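RRNA N-glycosidase (Bougainvillea spectabilis, PDB 3CTK) is a plant ribosome-inactivating protein, a single chain that joins a large mixed beta sheet to a mostly helical region and a small beta hairpin. Local coordinates at residues A[1-7]-A[47-53]; A[82-88]-A[102-108]; A[213-219]-A[230-234]. All blocks are in the same frame, centred on the assembly; numbering follows the deposited sequence.

Overall arrangement
Two of the three contacts are made in one six-stranded mixed sheet. Contact 1 pairs strand 3-7 with strand 47-53 at one border of it, and contact 2 pairs strand 81-88 with strand 105-108 at the other; each closes a beta-alpha-beta unit, through helix 14-25 and helix 92-97 respectively. Their centres are 18 Å apart and their nearest atoms about 7 Å, so they do not touch. Helix 92-97 nevertheless meets both, through Phe47 and Arg105. Contact 3, the hairpin of 213-219 with 230-234, lies across the chain's centre, its own centre 35 Å from that of contact 1 and 43 Å from that of contact 2.

Contact 1 (A[1-7]-A[47-53]); sequences YNTVSFN and FVLVDIT
Tyr1 and Phe47 meet at the start of the two segments, side by side and pointing the same way, with their rings turned almost perpendicular. The edge of the Phe47 ring is directed at the face of Tyr1 in a T-shaped pair, planes at 85°, CD1 of Phe47 lying 3.8 Å from CZ of Tyr1. Phe47 CB also sits over the centre of the tyrosine ring, a CH-pi contact 4.2 Å from the centroid. The phenol OH is bound beyond the pair, by the carbonyl of Asp43.

From here the backbones run parallel. Five hydrogen bonds tie them, alternating in direction, from Leu49 N to Asn2 O (2.9 Å) as far as Thr53 N to Phe6 O (3.1 Å). A water bridges Asn2 N and Phe47 O just before the first.

This is the pairing of a beta-alpha-beta unit, in which strand 3-7 borders the sheet and helix 14-25 covers the face carrying Val4, Phe6, Val50 and Ile52. On that face CG2 of Val4 meets CG2 of Val50 at 3.5 Å, and Phe17 of the helix touches both valines and stacks on Phe6.

The other face carries Thr3, Ser5, Asn7, Asp51 and Thr53, all polar, together with Leu49. Thr3 CG2, set anti to its backbone nitrogen, reaches the carboxylate carbon of Asp51 at 3.6 Å, the two side chains crossing at about a right angle. The same torsion (chi1 -61°) places OG1 beside the backbone N, where it lies 3.7 Å from Leu49 CB. Asp51 is linked back to strand 3-7 by two waters, one joining OD1 to Thr3 OG1 and the other joining OD2 to Ser5 OG. Lys61 of the next strand adds a long, weak ion pair to OD2.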
loop_
_atom_site.group_PDB
_atom_site.type_symbol
_atom_site.label_atom_id
_atom_site.label_comp_id
_atom_site.label_asym_id
_atom_site.label_seq_id
_atom_site.Cartn_x
_atom_site.Cartn_y
_atom_site.Cartn_z
ATOM N N TYR A 1 -15.025 6.575 9.066
ATOM C CA TYR A 1 -14.183 6.138 7.915
ATOM C C TYR A 1 -14.766 4.878 7.278
ATOM O O TYR A 1 -15.307 4.017 7.976
ATOM C CB TYR A 1 -12.750 5.871 8.393
ATOM C CG TYR A 1 -12.096 7.068 9.050
ATOM C CD1 TYR A 1 -11.602 6.989 10.354
ATOM C CD2 TYR A 1 -11.987 8.287 8.376
ATOM C CE1 TYR A 1 -11.018 8.095 10.974
ATOM C CE2 TYR A 1 -11.404 9.401 8.986
ATOM C CZ TYR A 1 -10.923 9.297 10.285
ATOM O OH TYR A 1 -10.353 10.390 10.898
ATOM N N ASN A 2 -14.663 4.772 5.957
ATOM C CA ASN A 2 -15.186 3.600 5.260
ATOM C C ASN A 2 -14.217 2.434 5.382
ATOM O O ASN A 2 -13.021 2.632 5.605
ATOM C CB ASN A 2 -15.428 3.901 3.780
ATOM C CG ASN A 2 -16.430 5.020 3.567
ATOM O OD1 ASN A 2 -17.380 5.175 4.336
ATOM N ND2 ASN A 2 -16.230 5.798 2.509
ATOM N N THR A 3 -14.739 1.223 5.227
ATOM C CA THR A 3 -13.939 0.009 5.326
ATOM C C THR A 3 -14.092 -0.885 4.098
ATOM O O THR A 3 -15.190 -1.041 3.564
ATOM C CB THR A 3 -14.353 -0.834 6.558
ATOM O OG1 THR A 3 -14.147 -0.077 7.758
ATOM C CG2 THR A 3 -13.542 -2.118 6.628
ATOM N N VAL A 4 -12.977 -1.456 3.653
ATOM C CA VAL A 4 -12.970 -2.389 2.535
ATOM C C VAL A 4 -12.397 -3.651 3.170
ATOM O O VAL A 4 -11.486 -3.564 3.994
ATOM C CB VAL A 4 -12.063 -1.910 1.381
ATOM C CG1 VAL A 4 -12.636 -0.639 0.766
ATOM C CG2 VAL A 4 -10.652 -1.662 1.892
ATOM N N SER A 5 -12.925 -4.817 2.812
ATOM C CA SER A 5 -12.451 -6.053 3.430
ATOM C C SER A 5 -11.883 -7.099 2.482
ATOM O O SER A 5 -12.274 -7.184 1.320
ATOM C CB SER A 5 -13.580 -6.685 4.246
ATOM O OG SER A 5 -14.055 -5.796 5.241
ATOM N N PHE A 6 -10.958 -7.899 3.006
ATOM C CA PHE A 6 -10.326 -8.967 2.246
ATOM C C PHE A 6 -10.042 -10.156 3.162
ATOM O O PHE A 6 -9.311 -10.033 4.146
ATOM C CB PHE A 6 -9.022 -8.469 1.616
ATOM C CG PHE A 6 -8.340 -9.487 0.742
ATOM C CD1 PHE A 6 -9.059 -10.199 -0.214
ATOM C CD2 PHE A 6 -6.971 -9.717 0.858
ATOM C CE1 PHE A 6 -8.428 -11.127 -1.043
ATOM C CE2 PHE A 6 -6.327 -10.644 0.032
ATOM C CZ PHE A 6 -7.056 -11.349 -0.919
ATOM N N ASN A 7 -10.641 -11.301 2.847
ATOM C CA ASN A 7 -10.429 -12.511 3.636
ATOM C C ASN A 7 -9.389 -13.350 2.905
ATOM O O ASN A 7 -9.562 -13.676 1.730
ATOM C CB ASN A 7 -11.735 -13.293 3.782
ATOM C CG ASN A 7 -11.588 -14.498 4.684
ATOM O OD1 ASN A 7 -10.903 -15.460 4.343
ATOM N ND2 ASN A 7 -12.223 -14.448 5.851
ATOM N N PHE A 47 -8.996 8.910 6.273
ATOM C CA PHE A 47 -8.532 7.524 6.212
ATOM C C PHE A 47 -9.544 6.505 5.715
ATOM O O PHE A 47 -10.753 6.710 5.800
ATOM C CB PHE A 47 -8.053 7.055 7.596
ATOM C CG PHE A 47 -7.007 7.932 8.214
ATOM C CD1 PHE A 47 -7.351 8.864 9.190
ATOM C CD2 PHE A 47 -5.681 7.844 7.807
ATOM C CE1 PHE A 47 -6.385 9.698 9.751
ATOM C CE2 PHE A 47 -4.709 8.672 8.359
ATOM C CZ PHE A 47 -5.062 9.602 9.334
ATOM N N VAL A 48 -9.027 5.402 5.181
ATOM C CA VAL A 48 -9.864 4.297 4.738
ATOM C C VAL A 48 -9.309 3.106 5.506
ATOM O O VAL A 48 -8.096 2.980 5.672
ATOM C CB VAL A 48 -9.765 4.039 3.210
ATOM C CG1 VAL A 48 -8.325 3.799 2.798
ATOM C CG2 VAL A 48 -10.633 2.838 2.834
ATOM N N LEU A 49 -10.194 2.248 6.000
ATOM C CA LEU A 49 -9.765 1.088 6.764
ATOM C C LEU A 49 -9.833 -0.185 5.927
ATOM O O LEU A 49 -10.791 -0.408 5.185
ATOM C CB LEU A 49 -10.633 0.952 8.020
ATOM C CG LEU A 49 -10.693 2.221 8.882
ATOM C CD1 LEU A 49 -11.692 2.048 10.018
ATOM C CD2 LEU A 49 -9.306 2.527 9.428
ATOM N N VAL A 50 -8.803 -1.014 6.049
ATOM C CA VAL A 50 -8.723 -2.269 5.312
ATOM C C VAL A 50 -8.702 -3.430 6.303
ATOM O O VAL A 50 -7.712 -3.641 7.002
ATOM C CB VAL A 50 -7.446 -2.312 4.441
ATOM C CG1 VAL A 50 -7.318 -3.669 3.753
ATOM C CG2 VAL A 50 -7.492 -1.197 3.405
ATOM N N ASP A 51 -9.805 -4.170 6.363
ATOM C CA ASP A 51 -9.931 -5.310 7.268
ATOM C C ASP A 51 -9.429 -6.588 6.611
ATOM O O ASP A 51 -10.042 -7.090 5.667
ATOM C CB ASP A 51 -11.395 -5.500 7.679
ATOM C CG ASP A 51 -11.849 -4.496 8.718
ATOM O OD1 ASP A 51 -11.144 -3.484 8.930
ATOM O OD2 ASP A 51 -12.921 -4.718 9.322
ATOM N N ILE A 52 -8.316 -7.112 7.114
ATOM C CA ILE A 52 -7.734 -8.338 6.576
ATOM C C ILE A 52 -7.931 -9.455 7.588
ATOM O O ILE A 52 -7.474 -9.354 8.729
ATOM C CB ILE A 52 -6.230 -8.169 6.307
ATOM C CG1 ILE A 52 -6.009 -6.980 5.368
ATOM C CG2 ILE A 52 -5.656 -9.452 5.699
ATOM C CD1 ILE A 52 -4.554 -6.582 5.222
ATOM N N THR A 53 -8.614 -10.517 7.166
ATOM C CA THR A 53 -8.887 -11.652 8.043
ATOM C C THR A 53 -8.187 -12.915 7.548
ATOM O O THR A 53 -8.240 -13.240 6.364
ATOM C CB THR A 53 -10.401 -11.928 8.125
ATOM O OG1 THR A 53 -11.082 -10.738 8.547
ATOM C CG2 THR A 53 -10.685 -13.046 9.121
HETATM O O HOH W 1 -13.072 6.617 4.529
HETATM O O HOH W 2 -13.013 -1.340 10.074
HETATM O O HOH W 3 -14.069 -6.924 7.753
#

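Contact 2 (A[82-88]-A[102-108]); sequences DRAVFLD and VTNRVTL
Phe86 and Arg105 cross on one face of the parallel pair, the ring and guanidinium planes 46° apart. Arg105 NH2 comes to the ring's edge, 3.4 Å from CZ of Phe86, rather than over its face. Ala84 CB lies over one face of the guanidinium, offset toward its rim. A bend at chi3 (79°) turns Arg105 back along its own segment, where its NH1 donates to Val102 O (3.0 Å) on a lone pair.

On the opposite face, that of Val85 and Val106, Arg83 and Asn104 run alongside each other, CD of Arg83 3.7 Å from ND2 of Asn104, their flat ends inclined by 68°. A water joins Arg83 NH1 to that amide nitrogen, while NH2 forms a salt bridge with Asp76. Further along the same face, Leu108 CD1 packs against Val85 CG1 at 3.8 Å.

Four backbone hydrogen bonds, including Phe86 N to Val106 O at 2.7 Å, hold strands 81-88 and 105-108 together, the parallel arms of a beta-alpha-beta unit. Arg105 also binds the carbonyls of Thr95, Leu98 and Phe99; its guanidinium thus ties the edge strand to the connecting helix and its exit, and probably has its rotation fixed at the edge of the Phe86 ring.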
loop_
_atom_site.group_PDB
_atom_site.type_symbol
_atom_site.label_atom_id
_atom_site.label_comp_id
_atom_site.label_asym_id
_atom_site.label_seq_id
_atom_site.Cartn_x
_atom_site.Cartn_y
_atom_site.Cartn_z
ATOM N N ASP A 82 -8.725 -4.512 22.118
ATOM C CA ASP A 82 -8.118 -3.898 20.943
ATOM C C ASP A 82 -6.788 -3.249 21.291
ATOM O O ASP A 82 -6.556 -2.841 22.430
ATOM C CB ASP A 82 -9.042 -2.837 20.338
ATOM C CG ASP A 82 -10.323 -3.423 19.777
ATOM O OD1 ASP A 82 -10.277 -4.540 19.216
ATOM O OD2 ASP A 82 -11.372 -2.755 19.877
ATOM N N ARG A 83 -5.916 -3.165 20.296
ATOM C CA ARG A 83 -4.611 -2.543 20.462
ATOM C C ARG A 83 -4.307 -1.773 19.187
ATOM O O ARG A 83 -4.410 -2.326 18.088
ATOM C CB ARG A 83 -3.515 -3.590 20.693
ATOM C CG ARG A 83 -2.101 -2.993 20.649
ATOM C CD ARG A 83 -1.036 -3.993 21.074
ATOM N NE ARG A 83 -1.054 -5.200 20.254
ATOM C CZ ARG A 83 -0.296 -6.268 20.482
ATOM N NH1 ARG A 83 0.544 -6.278 21.511
ATOM N NH2 ARG A 83 -0.376 -7.326 19.682
ATOM N N ALA A 84 -3.951 -0.500 19.337
ATOM C CA ALA A 84 -3.622 0.346 18.194
ATOM C C ALA A 84 -2.110 0.424 18.075
ATOM O O ALA A 84 -1.414 0.713 19.049
ATOM C CB ALA A 84 -4.201 1.745 18.380
ATOM N N VAL A 85 -1.602 0.152 16.880
ATOM C CA VAL A 85 -0.170 0.190 16.640
ATOM C C VAL A 85 0.094 1.191 15.526
ATOM O O VAL A 85 -0.427 1.054 14.416
ATOM C CB VAL A 85 0.351 -1.205 16.226
ATOM C CG1 VAL A 85 1.856 -1.166 15.993
ATOM C CG2 VAL A 85 -0.004 -2.222 17.309
ATOM N N PHE A 86 0.899 2.205 15.824
ATOM C CA PHE A 86 1.205 3.232 14.836
ATOM C C PHE A 86 2.676 3.300 14.469
ATOM O O PHE A 86 3.548 3.082 15.304
ATOM C CB PHE A 86 0.804 4.618 15.348
ATOM C CG PHE A 86 -0.672 4.793 15.569
ATOM C CD1 PHE A 86 -1.206 4.736 16.853
ATOM C CD2 PHE A 86 -1.523 5.051 14.495
ATOM C CE1 PHE A 86 -2.568 4.938 17.067
ATOM C CE2 PHE A 86 -2.888 5.253 14.698
ATOM C CZ PHE A 86 -3.410 5.198 15.987
ATOM N N LEU A 87 2.939 3.620 13.209
ATOM C CA LEU A 87 4.306 3.791 12.745
ATOM C C LEU A 87 4.720 5.156 13.287
ATOM O O LEU A 87 3.864 5.978 13.620
ATOM C CB LEU A 87 4.347 3.803 11.214
ATOM C CG LEU A 87 4.193 2.442 10.536
ATOM C CD1 LEU A 87 3.758 2.622 9.086
ATOM C CD2 LEU A 87 5.518 1.694 10.628
ATOM N N ASP A 88 6.021 5.401 13.392
ATOM C CA ASP A 88 6.489 6.688 13.885
ATOM C C ASP A 88 6.356 7.712 12.760
ATOM O O ASP A 88 6.299 7.355 11.580
ATOM C CB ASP A 88 7.952 6.573 14.342
ATOM C CG ASP A 88 8.456 7.829 15.045
ATOM O OD1 ASP A 88 7.657 8.506 15.732
ATOM O OD2 ASP A 88 9.665 8.126 14.927
ATOM N N VAL A 102 -9.555 3.274 21.993
ATOM C CA VAL A 102 -8.593 2.200 22.248
ATOM C C VAL A 102 -7.435 2.794 23.057
ATOM O O VAL A 102 -6.716 3.665 22.568
ATOM C CB VAL A 102 -8.068 1.606 20.915
ATOM C CG1 VAL A 102 -7.049 0.501 21.189
ATOM C CG2 VAL A 102 -9.244 1.056 20.104
ATOM N N THR A 103 -7.262 2.325 24.293
ATOM C CA THR A 103 -6.219 2.857 25.167
ATOM C C THR A 103 -4.832 2.238 25.043
ATOM O O THR A 103 -3.839 2.878 25.394
ATOM C CB THR A 103 -6.657 2.798 26.643
ATOM O OG1 THR A 103 -6.916 1.440 27.015
ATOM C CG2 THR A 103 -7.918 3.626 26.846
ATOM N N ASN A 104 -4.756 0.997 24.570
ATOM C CA ASN A 104 -3.464 0.348 24.383
ATOM C C ASN A 104 -2.995 0.854 23.024
ATOM O O ASN A 104 -3.334 0.275 21.996
ATOM C CB ASN A 104 -3.609 -1.181 24.338
ATOM C CG ASN A 104 -2.266 -1.893 24.221
ATOM O OD1 ASN A 104 -1.241 -1.270 23.934
ATOM N ND2 ASN A 104 -2.270 -3.207 24.436
ATOM N N ARG A 105 -2.241 1.949 23.031
ATOM C CA ARG A 105 -1.746 2.553 21.797
ATOM C C ARG A 105 -0.223 2.507 21.779
ATOM O O ARG A 105 0.444 3.002 22.688
ATOM C CB ARG A 105 -2.246 3.997 21.689
ATOM C CG ARG A 105 -3.762 4.126 21.864
ATOM C CD ARG A 105 -4.240 5.580 21.840
ATOM N NE ARG A 105 -4.348 6.147 20.493
ATOM C CZ ARG A 105 -5.326 5.873 19.631
ATOM N NH1 ARG A 105 -6.298 5.028 19.958
ATOM N NH2 ARG A 105 -5.341 6.463 18.440
ATOM N N VAL A 106 0.319 1.902 20.733
ATOM C CA VAL A 106 1.757 1.746 20.600
ATOM C C VAL A 106 2.336 2.602 19.484
ATOM O O VAL A 106 1.835 2.596 18.364
ATOM C CB VAL A 106 2.111 0.260 20.315
ATOM C CG1 VAL A 106 3.607 0.107 20.053
ATOM C CG2 VAL A 106 1.683 -0.608 21.490
ATOM N N THR A 107 3.381 3.356 19.805
ATOM C CA THR A 107 4.058 4.163 18.806
ATOM C C THR A 107 5.378 3.447 18.578
ATOM O O THR A 107 6.218 3.385 19.478
ATOM C CB THR A 107 4.323 5.610 19.289
ATOM O OG1 THR A 107 4.782 5.597 20.648
ATOM C CG2 THR A 107 3.057 6.447 19.177
ATOM N N LEU A 108 5.535 2.877 17.387
ATOM C CA LEU A 108 6.744 2.146 17.027
ATOM C C LEU A 108 7.935 3.099 16.923
ATOM O O LEU A 108 7.763 4.310 16.777
ATOM C CB LEU A 108 6.526 1.407 15.701
ATOM C CG LEU A 108 5.399 0.361 15.735
ATOM C CD1 LEU A 108 5.063 -0.112 14.324
ATOM C CD2 LEU A 108 5.825 -0.806 16.619
HETATM O O HOH W 4 -7.060 -1.105 24.584
HETATM O O HOH W 5 -5.100 -4.468 24.286
HETATM O O HOH W 6 0.596 -4.484 23.957
#

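Contact 3 (A[213-219]-A[230-234]); sequences TTINPAL and VVNKV
Ile215 has CG1 swung beside its backbone nitrogen (chi1 -71°), and its extended chi2 carries CD1 on to the backbone of Lys233 and Val234. In Val234, chi1 of 177° sets CG2 next to the backbone N, where it meets Ile215 CG1 at 4.0 Å with the two side chains crossing at about a right angle. CD1 of Ile215 also reaches Val231 CG1, 4.1 Å away. Val234 CG2 packs in turn on the carbonyl oxygen of Thr213, 3.5 Å away, and that oxygen accepts the hydrogen bond from Val234 N in its carbonyl plane.

The segments are the two arms of a beta hairpin, strand 214-222 with strand 228-233, and the first arm turns a corner at Asn216 and Pro217, where the peptide bond before the proline is cis. Beyond the corner Leu219 and Val231 form a hydrogen-bonded antiparallel pair, N to O in both directions at 2.9 Å. Before it, Thr214 and Lys233 make a non-hydrogen-bonded pair. The bond from Ile215 N to Asn232 O differs from the others: its donor stands 63° out of the carbonyl plane, away from the lone pairs.

Ala218 CB presses against Val231 O at 3.4 Å and touches Val230 CG1. On the opposite face Leu219 CB lies 4.1 Å from Val231 CB. Helix 198-208 packs against the hairpin there, with Ala204 meeting both Ile215 and Leu219, while Val231 touches Gln236 and Ile237 of helix 234-237. The ammonium group of Lys233 is hydrogen-bonded to Gln236 OE1.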
loop_
_atom_site.group_PDB
_atom_site.type_symbol
_atom_site.label_atom_id
_atom_site.label_comp_id
_atom_site.label_asym_id
_atom_site.label_seq_id
_atom_site.Cartn_x
_atom_site.Cartn_y
_atom_site.Cartn_z
ATOM N N THR A 213 -0.012 13.024 -24.186
ATOM C CA THR A 213 0.750 12.200 -25.105
ATOM C C THR A 213 2.208 12.238 -24.670
ATOM O O THR A 213 2.689 11.326 -23.998
ATOM C CB THR A 213 0.628 12.686 -26.570
ATOM O OG1 THR A 213 0.980 14.071 -26.654
ATOM C CG2 THR A 213 -0.792 12.496 -27.076
ATOM N N THR A 214 2.897 13.313 -25.024
ATOM C CA THR A 214 4.311 13.465 -24.696
ATOM C C THR A 214 4.640 13.693 -23.221
ATOM O O THR A 214 3.991 14.489 -22.538
ATOM C CB THR A 214 4.924 14.622 -25.509
ATOM O OG1 THR A 214 4.735 14.366 -26.906
ATOM C CG2 THR A 214 6.419 14.747 -25.228
ATOM N N ILE A 215 5.660 12.980 -22.750
ATOM C CA ILE A 215 6.157 13.095 -21.377
ATOM C C ILE A 215 7.606 13.561 -21.506
ATOM O O ILE A 215 8.468 12.801 -21.957
ATOM C CB ILE A 215 6.137 11.735 -20.628
ATOM C CG1 ILE A 215 4.694 11.328 -20.313
ATOM C CG2 ILE A 215 6.952 11.840 -19.334
ATOM C CD1 ILE A 215 4.568 9.980 -19.607
ATOM N N ASN A 216 7.864 14.809 -21.126
ATOM C CA ASN A 216 9.206 15.375 -21.222
ATOM C C ASN A 216 9.500 16.319 -20.055
ATOM O O ASN A 216 8.707 17.211 -19.767
ATOM C CB ASN A 216 9.346 16.141 -22.541
ATOM C CG ASN A 216 10.767 16.576 -22.810
ATOM O OD1 ASN A 216 11.673 15.751 -22.884
ATOM N ND2 ASN A 216 10.970 17.877 -22.962
ATOM N N PRO A 217 10.638 16.130 -19.359
ATOM C CA PRO A 217 11.679 15.113 -19.561
ATOM C C PRO A 217 11.102 13.713 -19.410
ATOM O O PRO A 217 10.080 13.524 -18.751
ATOM C CB PRO A 217 12.689 15.421 -18.457
ATOM C CG PRO A 217 12.514 16.893 -18.237
ATOM C CD PRO A 217 11.017 17.039 -18.263
ATOM N N ALA A 218 11.773 12.732 -20.004
ATOM C CA ALA A 218 11.312 11.351 -19.948
ATOM C C ALA A 218 11.521 10.687 -18.588
ATOM O O ALA A 218 12.416 11.057 -17.832
ATOM C CB ALA A 218 12.017 10.536 -21.029
ATOM N N LEU A 219 10.680 9.702 -18.283
ATOM C CA LEU A 219 10.800 8.954 -17.034
ATOM C C LEU A 219 11.821 7.849 -17.272
ATOM O O LEU A 219 11.722 7.110 -18.251
ATOM C CB LEU A 219 9.463 8.325 -16.654
ATOM C CG LEU A 219 8.358 9.273 -16.184
ATOM C CD1 LEU A 219 7.016 8.562 -16.283
ATOM C CD2 LEU A 219 8.634 9.724 -14.751
ATOM N N VAL A 230 12.839 3.596 -20.813
ATOM C CA VAL A 230 12.615 5.033 -20.945
ATOM C C VAL A 230 11.216 5.339 -21.462
ATOM O O VAL A 230 10.844 4.952 -22.571
ATOM C CB VAL A 230 13.663 5.668 -21.879
ATOM C CG1 VAL A 230 13.387 7.152 -22.054
ATOM C CG2 VAL A 230 15.052 5.456 -21.298
ATOM N N VAL A 231 10.447 6.048 -20.643
ATOM C CA VAL A 231 9.073 6.395 -20.974
ATOM C C VAL A 231 8.905 7.862 -21.350
ATOM O O VAL A 231 9.165 8.748 -20.538
ATOM C CB VAL A 231 8.144 6.071 -19.779
ATOM C CG1 VAL A 231 6.725 6.549 -20.061
ATOM C CG2 VAL A 231 8.164 4.572 -19.510
ATOM N N ASN A 232 8.468 8.114 -22.584
ATOM C CA ASN A 232 8.247 9.480 -23.045
ATOM C C ASN A 232 6.838 9.655 -23.606
ATOM O O ASN A 232 6.536 10.652 -24.262
ATOM C CB ASN A 232 9.287 9.883 -24.102
ATOM C CG ASN A 232 9.359 8.914 -25.269
ATOM O OD1 ASN A 232 8.385 8.239 -25.603
ATOM N ND2 ASN A 232 10.518 8.861 -25.913
ATOM N N LYS A 233 5.976 8.681 -23.332
ATOM C CA LYS A 233 4.592 8.714 -23.794
ATOM C C LYS A 233 3.643 8.136 -22.752
ATOM O O LYS A 233 3.901 7.080 -22.183
ATOM C CB LYS A 233 4.456 7.939 -25.104
ATOM C CG LYS A 233 4.691 8.789 -26.341
ATOM C CD LYS A 233 4.900 7.950 -27.598
ATOM C CE LYS A 233 3.976 6.738 -27.664
ATOM N NZ LYS A 233 4.444 5.628 -26.775
ATOM N N VAL A 234 2.542 8.839 -22.505
ATOM C CA VAL A 234 1.562 8.392 -21.527
ATOM C C VAL A 234 1.085 6.972 -21.818
ATOM O O VAL A 234 0.942 6.164 -20.904
ATOM C CB VAL A 234 0.333 9.334 -21.495
ATOM C CG1 VAL A 234 -0.703 8.804 -20.513
ATOM C CG2 VAL A 234 0.764 10.736 -21.091
#